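Local coordinates for DNA-binding protein (Sulfolobus solfataricus, PDB 3IRB) that is of unknown function but binds a zinc ion through a zinc ribbon joined to an OB-fold domain, and may bind acyl-CoA, at residues Ser48-Cys53 with Ser62-Cys67; Arg55-Ala60 with Asn112-Leu117; Asp80-Asp85 with Ile108-Ile113. All coordinates share one frame; numbering follows the deposited sequence.

Contact 1. Residues Ser48-Cys53 with Ser62-Cys67. With ZN (zinc ion), chain C.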
loop_
_atom_site.group_PDB
_atom_site.type_symbol
_atom_site.label_atom_id
_atom_site.label_comp_id
_atom_site.label_asym_id
_atom_site.label_seq_id
_atom_site.Cartn_x
_atom_site.Cartn_y
_atom_site.Cartn_z
ATOM N N SER A 48 4.597 11.675 -3.551
ATOM C CA SER A 48 5.082 13.048 -3.561
ATOM C C SER A 48 6.597 13.047 -3.473
ATOM O O SER A 48 7.208 12.098 -2.939
ATOM C CB SER A 48 4.452 13.827 -2.426
ATOM O OG SER A 48 4.878 13.321 -1.205
ATOM N N LYS A 49 7.205 14.122 -3.968
ATOM C CA LYS A 49 8.654 14.178 -4.057
ATOM C C LYS A 49 9.162 15.430 -3.407
ATOM O O LYS A 49 8.851 16.533 -3.859
ATOM C CB LYS A 49 9.122 14.100 -5.508
ATOM C CG LYS A 49 10.629 14.188 -5.671
ATOM C CD LYS A 49 11.075 14.154 -7.150
ATOM C CE LYS A 49 12.581 13.926 -7.246
ATOM N NZ LYS A 49 13.051 13.830 -8.647
ATOM N N CYS A 50 9.950 15.265 -2.350
ATOM C CA CYS A 50 10.575 16.397 -1.680
ATOM C C CYS A 50 11.606 17.036 -2.596
ATOM O O CYS A 50 12.485 16.373 -3.145
ATOM C CB CYS A 50 11.242 15.980 -0.365
ATOM S SG CYS A 50 12.093 17.268 0.486
ATOM N N SER A 51 11.493 18.336 -2.772
ATOM C CA SER A 51 12.380 19.047 -3.671
ATOM C C SER A 51 13.750 19.237 -3.048
ATOM O O SER A 51 14.718 19.512 -3.752
ATOM C CB SER A 51 11.788 20.397 -4.061
ATOM O OG SER A 51 10.565 20.215 -4.746
ATOM N N LYS A 52 13.824 19.130 -1.721
ATOM C CA LYS A 52 15.089 19.389 -1.034
ATOM C C LYS A 52 15.998 18.172 -1.005
ATOM O O LYS A 52 17.212 18.322 -1.180
ATOM C CB LYS A 52 14.867 19.882 0.395
ATOM C CG LYS A 52 16.127 20.572 0.915
ATOM C CD LYS A 52 15.909 21.506 2.072
ATOM C CE LYS A 52 17.135 22.405 2.250
ATOM N NZ LYS A 52 17.289 22.891 3.659
ATOM N N CYS A 53 15.429 16.980 -0.819
ATOM C CA CYS A 53 16.250 15.752 -0.790
ATOM C C CYS A 53 15.928 14.782 -1.917
ATOM O O CYS A 53 16.622 13.763 -2.088
ATOM C CB CYS A 53 16.076 15.042 0.552
ATOM S SG CYS A 53 14.396 14.387 0.843
ATOM N N SER A 62 2.634 15.488 2.518
ATOM C CA SER A 62 2.714 16.919 2.306
ATOM C C SER A 62 3.910 17.545 3.042
ATOM O O SER A 62 4.166 18.728 2.907
ATOM C CB SER A 62 1.392 17.538 2.739
ATOM O OG SER A 62 1.175 17.272 4.103
ATOM N N TYR A 63 4.629 16.733 3.811
ATOM C CA TYR A 63 5.758 17.196 4.626
ATOM C C TYR A 63 6.893 16.190 4.612
ATOM O O TYR A 63 6.657 14.983 4.649
ATOM C CB TYR A 63 5.310 17.380 6.068
ATOM C CG TYR A 63 6.319 18.111 6.962
ATOM C CD1 TYR A 63 6.663 19.408 6.711
ATOM C CD2 TYR A 63 6.884 17.485 8.061
ATOM C CE1 TYR A 63 7.571 20.092 7.523
ATOM C CE2 TYR A 63 7.799 18.146 8.884
ATOM C CZ TYR A 63 8.127 19.447 8.610
ATOM O OH TYR A 63 9.021 20.126 9.408
ATOM N N CYS A 64 8.129 16.683 4.560
ATOM C CA CYS A 64 9.294 15.801 4.591
ATOM C C CYS A 64 9.932 15.967 5.967
ATOM O O CYS A 64 10.469 17.020 6.265
ATOM C CB CYS A 64 10.316 16.172 3.510
ATOM S SG CYS A 64 11.837 15.113 3.589
ATOM N N GLU A 65 9.870 14.936 6.807
ATOM C CA GLU A 65 10.436 15.066 8.167
ATOM C C GLU A 65 11.982 14.972 8.181
ATOM O O GLU A 65 12.599 15.385 9.162
ATOM C CB GLU A 65 9.812 14.034 9.130
ATOM C CG GLU A 65 10.373 14.012 10.578
ATOM C CD GLU A 65 10.233 15.316 11.378
ATOM O OE1 GLU A 65 9.632 16.300 10.905
ATOM O OE2 GLU A 65 10.734 15.349 12.523
ATOM N N HIS A 66 12.580 14.466 7.099
ATOM C CA HIS A 66 14.040 14.470 6.930
ATOM C C HIS A 66 14.576 15.870 6.755
ATOM O O HIS A 66 15.570 16.225 7.382
ATOM C CB HIS A 66 14.451 13.610 5.739
ATOM C CG HIS A 66 14.117 12.169 5.920
ATOM N ND1 HIS A 66 13.253 11.493 5.087
ATOM C CD2 HIS A 66 14.508 11.278 6.863
ATOM C CE1 HIS A 66 13.135 10.242 5.502
ATOM N NE2 HIS A 66 13.890 10.086 6.576
ATOM N N CYS A 67 13.915 16.664 5.905
ATOM C CA CYS A 67 14.347 18.031 5.602
ATOM C C CYS A 67 13.632 19.121 6.398
ATOM O O CYS A 67 14.084 20.255 6.379
ATOM C CB CYS A 67 14.120 18.333 4.122
ATOM S SG CYS A 67 15.016 17.241 2.991
HETATM ZN ZN ZN C . 13.324 16.017 2.047
HETATM O O HOH W 1 16.541 20.938 5.649
#
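Cys50 and Cys64 lie closest across the contact, with CA atoms 6.4 Å apart, and no backbone hydrogen bond joins Ser48-Cys53 to Ser62-Cys67. The zinc ion makes the link. Cys50 SG binds it at 2.4 Å, and the SG atoms of Cys53, Cys64 and Cys67 complete a four-sulfur site. Each segment gives two cysteines with two residues between them. In the first pair, Cys50 holds SG anti to its backbone N (chi1 177°), while Cys53 turns SG between its backbone N and carbonyl carbon (chi1 66°). These torsions let both sulfurs of one short loop reach the same ion. Cys64 repeats the torsion of Cys50. Beside the metal, Cys64 CB packs 4.0 Å from Cys50 CB. This is the Cys4 site of a rubredoxin-like zinc ribbon, in which two short Cys-x-x-Cys loops face each other across the ion. Backbone N-H groups support the first sulfur of each loop. Cys53 N donates to Cys50 SG at 3.6 Å, and Cys67 N donates to Cys64 SG at 3.5 Å with an angle of 154°. Lys52 N adds a weak bond to Cys50 SG. Such bonds would be expected to spread some of the negative charge of the thiolates. Cys67 has the most contact with the opposite segment. Its SG lies 3.5 Å from Cys53 CB and also touches Lys52 CB. The extended Lys52 chain runs on past Cys67, and a water accepts from Lys52 NZ and donates to Cys67 O. Outside the two segments, Cys50 packs on Val69 and Cys64 on Phe57.

Contact 2. Residues Arg55-Ala60 with Asn112-Leu117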
loop_
_atom_site.group_PDB
_atom_site.type_symbol
_atom_site.label_atom_id
_atom_site.label_comp_id
_atom_site.label_asym_id
_atom_site.label_seq_id
_atom_site.Cartn_x
_atom_site.Cartn_y
_atom_site.Cartn_z
ATOM N N ARG A 55 13.628 12.612 -2.130
ATOM C CA ARG A 55 12.895 11.395 -1.737
ATOM C C ARG A 55 11.471 11.416 -2.290
ATOM O O ARG A 55 10.795 12.458 -2.229
ATOM C CB ARG A 55 12.839 11.299 -0.219
ATOM C CG ARG A 55 14.182 10.972 0.436
ATOM C CD ARG A 55 14.001 10.858 1.939
ATOM N NE ARG A 55 15.212 10.409 2.609
ATOM C CZ ARG A 55 16.236 11.189 2.940
ATOM N NH1 ARG A 55 16.230 12.492 2.655
ATOM N NH2 ARG A 55 17.290 10.648 3.545
ATOM N N ILE A 56 11.013 10.257 -2.783
ATOM C CA ILE A 56 9.655 10.080 -3.236
ATOM C C ILE A 56 8.933 9.199 -2.219
ATOM O O ILE A 56 9.461 8.179 -1.851
ATOM C CB ILE A 56 9.618 9.438 -4.633
ATOM C CG1 ILE A 56 10.284 10.356 -5.669
ATOM C CG2 ILE A 56 8.194 9.197 -5.052
ATOM C CD1 ILE A 56 10.474 9.693 -7.061
ATOM N N PHE A 57 7.767 9.652 -1.739
ATOM C CA PHE A 57 7.035 8.974 -0.683
ATOM C C PHE A 57 5.751 8.413 -1.241
ATOM O O PHE A 57 5.056 9.080 -2.007
ATOM C CB PHE A 57 6.654 9.914 0.461
ATOM C CG PHE A 57 7.826 10.570 1.121
ATOM C CD1 PHE A 57 8.479 9.939 2.176
ATOM C CD2 PHE A 57 8.306 11.787 0.655
ATOM C CE1 PHE A 57 9.555 10.509 2.796
ATOM C CE2 PHE A 57 9.399 12.373 1.271
ATOM C CZ PHE A 57 10.030 11.735 2.354
ATOM N N VAL A 58 5.411 7.203 -0.813
ATOM C CA VAL A 58 4.107 6.624 -1.116
ATOM C C VAL A 58 3.538 6.073 0.206
ATOM O O VAL A 58 4.275 5.473 0.977
ATOM C CB VAL A 58 4.211 5.533 -2.207
ATOM C CG1 VAL A 58 4.949 4.267 -1.695
ATOM C CG2 VAL A 58 2.819 5.218 -2.786
ATOM N N PRO A 59 2.247 6.349 0.505
ATOM C CA PRO A 59 1.343 7.283 -0.175
ATOM C C PRO A 59 1.906 8.706 -0.117
ATOM O O PRO A 59 2.801 8.995 0.694
ATOM C CB PRO A 59 0.037 7.193 0.627
ATOM C CG PRO A 59 0.115 5.814 1.290
ATOM C CD PRO A 59 1.573 5.610 1.584
ATOM N N ALA A 60 1.468 9.542 -1.042
ATOM C CA ALA A 60 1.916 10.929 -1.103
ATOM C C ALA A 60 1.822 11.604 0.265
ATOM O O ALA A 60 0.873 11.393 1.027
ATOM C CB ALA A 60 1.109 11.689 -2.102
ATOM N N ASN A 112 13.291 2.410 -5.017
ATOM C CA ASN A 112 13.785 3.782 -4.816
ATOM C C ASN A 112 12.717 4.745 -4.318
ATOM O O ASN A 112 12.906 5.973 -4.369
ATOM C CB ASN A 112 14.459 4.316 -6.093
ATOM C CG ASN A 112 15.535 3.383 -6.599
ATOM O OD1 ASN A 112 16.294 2.809 -5.810
ATOM N ND2 ASN A 112 15.590 3.199 -7.909
ATOM N N ILE A 113 11.608 4.177 -3.821
ATOM C CA ILE A 113 10.527 4.974 -3.265
ATOM C C ILE A 113 10.377 4.641 -1.791
ATOM O O ILE A 113 10.352 3.459 -1.410
ATOM C CB ILE A 113 9.230 4.725 -4.043
ATOM C CG1 ILE A 113 9.361 5.383 -5.416
ATOM C CG2 ILE A 113 8.013 5.298 -3.292
ATOM C CD1 ILE A 113 8.605 4.681 -6.501
ATOM N N GLU A 114 10.287 5.683 -0.960
ATOM C CA GLU A 114 10.087 5.505 0.476
ATOM C C GLU A 114 8.630 5.158 0.814
ATOM O O GLU A 114 7.697 5.611 0.155
ATOM C CB GLU A 114 10.541 6.740 1.267
ATOM C CG GLU A 114 12.039 7.034 1.099
ATOM C CD GLU A 114 12.782 7.324 2.411
ATOM O OE1 GLU A 114 12.154 7.399 3.497
ATOM O OE2 GLU A 114 14.019 7.480 2.348
ATOM N N GLY A 115 8.462 4.348 1.850
ATOM C CA GLY A 115 7.149 3.881 2.290
ATOM C C GLY A 115 6.745 2.696 1.443
ATOM O O GLY A 115 7.568 1.994 0.886
ATOM N N GLY A 116 5.455 2.512 1.309
ATOM C CA GLY A 116 4.917 1.322 0.692
ATOM C C GLY A 116 3.444 1.264 0.979
ATOM O O GLY A 116 2.901 2.180 1.574
ATOM N N LEU A 117 2.811 0.177 0.555
ATOM C CA LEU A 117 1.397 0.025 0.676
ATOM C C LEU A 117 1.128 -1.300 1.371
ATOM O O LEU A 117 1.611 -2.341 0.907
ATOM C CB LEU A 117 0.777 0.040 -0.721
ATOM C CG LEU A 117 0.900 1.381 -1.427
ATOM C CD1 LEU A 117 0.365 1.246 -2.844
ATOM C CD2 LEU A 117 0.202 2.463 -0.668
HETATM O O HOH W 2 12.876 8.070 -2.661
#
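Val58 and Ile113 form the tight side of this contact, with Val58 CG1 3.6 Å from Ile113 CG2 in the conformers described; each residue has a second one. The methyl Ile113 CG2 also sits 3.5 Å from Ile56 O. Ile56 and Ile113 meet at an angle, CG2 of Ile56 against CG1 of Ile113. Further along, Pro59 and Leu117 run antiparallel alongside one another, and Leu117 CD2 touches Pro59 CG. Phe36 of helix 30-41 packs on both of these residues. The backbones run parallel here. Glu114 N donates to Ile56 O at 2.8 Å, and Val58 N donates to Glu114 O at 2.9 Å, so Glu114 is held through both its backbone polar groups. The next bond, from Gly116 N to Val58 O, is weak. Gly115 CA makes a CA-H...O contact to Val58 O at 3.5 Å; its phi is positive (83°), which favours glycine.

The other side is looser and more polar. Glu114 CB lies 3.9 Å from Phe57 CD1, and the two side chains run alongside in the same sense. Beyond CB the glutamate chain, in the conformer described, bends at chi2 (-133°) and brings its carboxylate to Arg55. There Arg55 NE makes a salt bridge to Glu114 OE2 at 3.2 Å. The oxygen lies in the guanidinium plane, but the nitrogen stands well above the carboxylate plane, and the N-H points only roughly at its acceptor. His66 touches both residues of the pair. At the same end, a water accepts from Ile56 N and donates to Asn112 O, bridging the backbones where they separate. The parallel pairing of strands 56-58 and 114-123 joins the zinc ribbon to the OB-fold domain, within the two-domain architecture of this family.

Contact 3. Residues Asp80-Asp85 with Ile108-Ile113. With SO4 (sulfate ion), chain F.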
loop_
_atom_site.group_PDB
_atom_site.type_symbol
_atom_site.label_atom_id
_atom_site.label_comp_id
_atom_site.label_asym_id
_atom_site.label_seq_id
_atom_site.Cartn_x
_atom_site.Cartn_y
_atom_site.Cartn_z
ATOM N N ASP A 80 3.834 -0.908 -12.490
ATOM C CA ASP A 80 4.412 -2.140 -12.950
ATOM C C ASP A 80 5.666 -2.577 -12.190
ATOM O O ASP A 80 6.164 -3.664 -12.437
ATOM C CB ASP A 80 4.757 -2.046 -14.446
ATOM C CG ASP A 80 3.539 -1.781 -15.331
ATOM O OD1 ASP A 80 2.381 -2.007 -14.902
ATOM O OD2 ASP A 80 3.759 -1.347 -16.487
ATOM N N GLU A 81 6.208 -1.745 -11.302
ATOM C CA GLU A 81 7.412 -2.116 -10.570
ATOM C C GLU A 81 7.166 -2.525 -9.119
ATOM O O GLU A 81 8.135 -2.682 -8.353
ATOM C CB GLU A 81 8.430 -0.966 -10.615
ATOM C CG GLU A 81 8.916 -0.666 -12.014
ATOM C CD GLU A 81 9.968 0.429 -12.059
ATOM O OE1 GLU A 81 10.124 1.174 -11.068
ATOM O OE2 GLU A 81 10.631 0.548 -13.108
ATOM N N ALA A 82 5.902 -2.715 -8.741
ATOM C CA ALA A 82 5.551 -3.136 -7.376
ATOM C C ALA A 82 6.143 -4.502 -7.048
ATOM O O ALA A 82 6.075 -5.432 -7.870
ATOM C CB ALA A 82 4.029 -3.196 -7.168
ATOM N N TYR A 83 6.678 -4.632 -5.835
ATOM C CA TYR A 83 7.179 -5.926 -5.358
ATOM C C TYR A 83 6.826 -6.181 -3.915
ATOM O O TYR A 83 6.517 -5.258 -3.135
ATOM C CB TYR A 83 8.685 -6.054 -5.577
ATOM C CG TYR A 83 9.481 -5.144 -4.694
ATOM C CD1 TYR A 83 9.741 -3.848 -5.069
ATOM C CD2 TYR A 83 9.963 -5.597 -3.490
ATOM C CE1 TYR A 83 10.492 -3.011 -4.271
ATOM C CE2 TYR A 83 10.700 -4.772 -2.663
ATOM C CZ TYR A 83 10.956 -3.488 -3.064
ATOM O OH TYR A 83 11.664 -2.698 -2.247
ATOM N N VAL A 84 6.822 -7.459 -3.571
ATOM C CA VAL A 84 6.505 -7.894 -2.243
ATOM C C VAL A 84 7.775 -7.720 -1.393
ATOM O O VAL A 84 8.811 -8.349 -1.644
ATOM C CB VAL A 84 6.040 -9.371 -2.207
ATOM C CG1 VAL A 84 5.802 -9.818 -0.752
ATOM C CG2 VAL A 84 4.808 -9.569 -3.072
ATOM N N ASP A 85 7.672 -6.898 -0.361
ATOM C CA ASP A 85 8.807 -6.646 0.536
ATOM C C ASP A 85 8.862 -7.611 1.718
ATOM O O ASP A 85 9.939 -8.018 2.171
ATOM C CB ASP A 85 8.757 -5.195 1.002
ATOM C CG ASP A 85 10.009 -4.774 1.737
ATOM O OD1 ASP A 85 11.111 -5.037 1.216
ATOM O OD2 ASP A 85 9.861 -4.209 2.833
ATOM N N ILE A 108 3.889 -3.872 0.163
ATOM C CA ILE A 108 4.234 -3.799 -1.234
ATOM C C ILE A 108 5.033 -2.506 -1.400
ATOM O O ILE A 108 4.617 -1.451 -0.911
ATOM C CB ILE A 108 2.998 -3.731 -2.124
ATOM C CG1 ILE A 108 2.146 -4.995 -1.974
ATOM C CG2 ILE A 108 3.385 -3.442 -3.573
ATOM C CD1 ILE A 108 2.838 -6.280 -2.313
ATOM N N ARG A 109 6.174 -2.604 -2.058
ATOM C CA ARG A 109 7.035 -1.432 -2.269
ATOM C C ARG A 109 7.371 -1.240 -3.727
ATOM O O ARG A 109 7.069 -2.073 -4.570
ATOM C CB ARG A 109 8.325 -1.561 -1.474
ATOM C CG ARG A 109 8.107 -1.550 0.060
ATOM C CD ARG A 109 9.403 -1.401 0.807
ATOM N NE ARG A 109 9.878 -0.029 0.705
ATOM C CZ ARG A 109 11.066 0.404 1.100
ATOM N NH1 ARG A 109 11.951 -0.430 1.645
ATOM N NH2 ARG A 109 11.375 1.685 0.939
ATOM N N PHE A 110 8.044 -0.130 -4.003
ATOM C CA PHE A 110 8.480 0.206 -5.351
ATOM C C PHE A 110 9.937 0.621 -5.236
ATOM O O PHE A 110 10.285 1.342 -4.300
ATOM C CB PHE A 110 7.651 1.373 -5.905
ATOM C CG PHE A 110 6.178 1.122 -5.885
ATOM C CD1 PHE A 110 5.442 1.391 -4.769
ATOM C CD2 PHE A 110 5.536 0.587 -6.992
ATOM C CE1 PHE A 110 4.088 1.126 -4.730
ATOM C CE2 PHE A 110 4.180 0.329 -6.968
ATOM C CZ PHE A 110 3.459 0.590 -5.825
ATOM N N PRO A 111 10.781 0.198 -6.183
ATOM C CA PRO A 111 12.213 0.527 -6.125
ATOM C C PRO A 111 12.461 2.042 -5.984
ATOM O O PRO A 111 11.862 2.830 -6.704
ATOM C CB PRO A 111 12.765 0.037 -7.464
ATOM C CG PRO A 111 11.673 -0.691 -8.140
ATOM C CD PRO A 111 10.407 -0.540 -7.398
ATOM N N ASN A 112 13.291 2.410 -5.017
ATOM C CA ASN A 112 13.785 3.782 -4.816
ATOM C C ASN A 112 12.717 4.745 -4.318
ATOM O O ASN A 112 12.906 5.973 -4.369
ATOM C CB ASN A 112 14.459 4.316 -6.093
ATOM C CG ASN A 112 15.535 3.383 -6.599
ATOM O OD1 ASN A 112 16.294 2.809 -5.810
ATOM N ND2 ASN A 112 15.590 3.199 -7.909
ATOM N N ILE A 113 11.608 4.177 -3.821
ATOM C CA ILE A 113 10.527 4.974 -3.265
ATOM C C ILE A 113 10.377 4.641 -1.791
ATOM O O ILE A 113 10.352 3.459 -1.410
ATOM C CB ILE A 113 9.230 4.725 -4.043
ATOM C CG1 ILE A 113 9.361 5.383 -5.416
ATOM C CG2 ILE A 113 8.013 5.298 -3.292
ATOM C CD1 ILE A 113 8.605 4.681 -6.501
HETATM S S SO4 F . 11.298 -1.922 4.812
HETATM O O1 SO4 F . 11.671 -2.466 3.503
HETATM O O2 SO4 F . 10.327 -2.804 5.461
HETATM O O3 SO4 F . 10.691 -0.596 4.604
HETATM O O4 SO4 F . 12.529 -1.843 5.613
HETATM O O HOH W 3 11.622 0.181 -2.227
#
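Tyr83 and Arg109 run next to each other in the same sense, with the phenol ring and guanidinium planes 39° apart. The Tyr83 ring is set against the Arg109 backbone by a chi1 of 69°, which places CG between the backbone N and carbonyl carbon. Arg109 CA lies over one ring face toward its rim, and Pro111 N lies at the ring edge. Tyr83 OH reaches Arg109 CB at 3.6 Å. A water links Tyr83 OH to Phe110 O and rests over the centre of one guanidinium face. Tyr83 and Arg109 are an antiparallel hydrogen-bonded pair, Tyr83 N to Arg109 O and Arg109 N to Tyr83 O, both 2.9 Å. The pair is part of the beta hairpin of strands 83-92 and 98-109 in the OB-fold domain. Asp85 also runs alongside Arg109, its carboxylate turned 76° from the guanidinium plane. Asp85 OD2 meets Arg109 CD at 3.5 Å, while the charged ends stay beyond salt-bridge range. A sulfate, probably from the crystallisation liquor, accepts a weak bond at O1 from Arg109 NH1 (2.8 Å). The bend of Arg109 at chi3 turns the guanidinium toward the turn that follows, and Arg109 NH2 donates to Ile113 O at 3.1 Å. That turn, Phe110 to Ile113, is type II. On the Ile108 and Val84 face of the sheet the contacts are apolar. Val84 CG2 touches Ile108 CD1, and Ala82 CB touches both Ile108 CG2 and Phe110 CE2, 3.5 Å from the latter. Glu81 CB meets Pro111 CD.

From the N terminus, two helices lead into strand 46-49. Contact 1 then closes the short loop through strand 56-58. Contact 2 starts inside that loop, at 55-60, and ends far along the chain at 112-117, so contacts 1 and 2 cross. Ser48 O with Phe57 N and Cys50 N with Arg55 O probably bond the two together. Contact 3 opens after contact 1 has closed. It closes the hairpin of strands 83-92 and 98-109 and nests inside the span of contact 2, sharing Asn112 and Ile113 with it. Contacts 1 and 3 do not touch; their centres are about 20 Å apart. Contact 1 lies within the ribbon, contact 3 within the OB-fold domain, contact 2 between them.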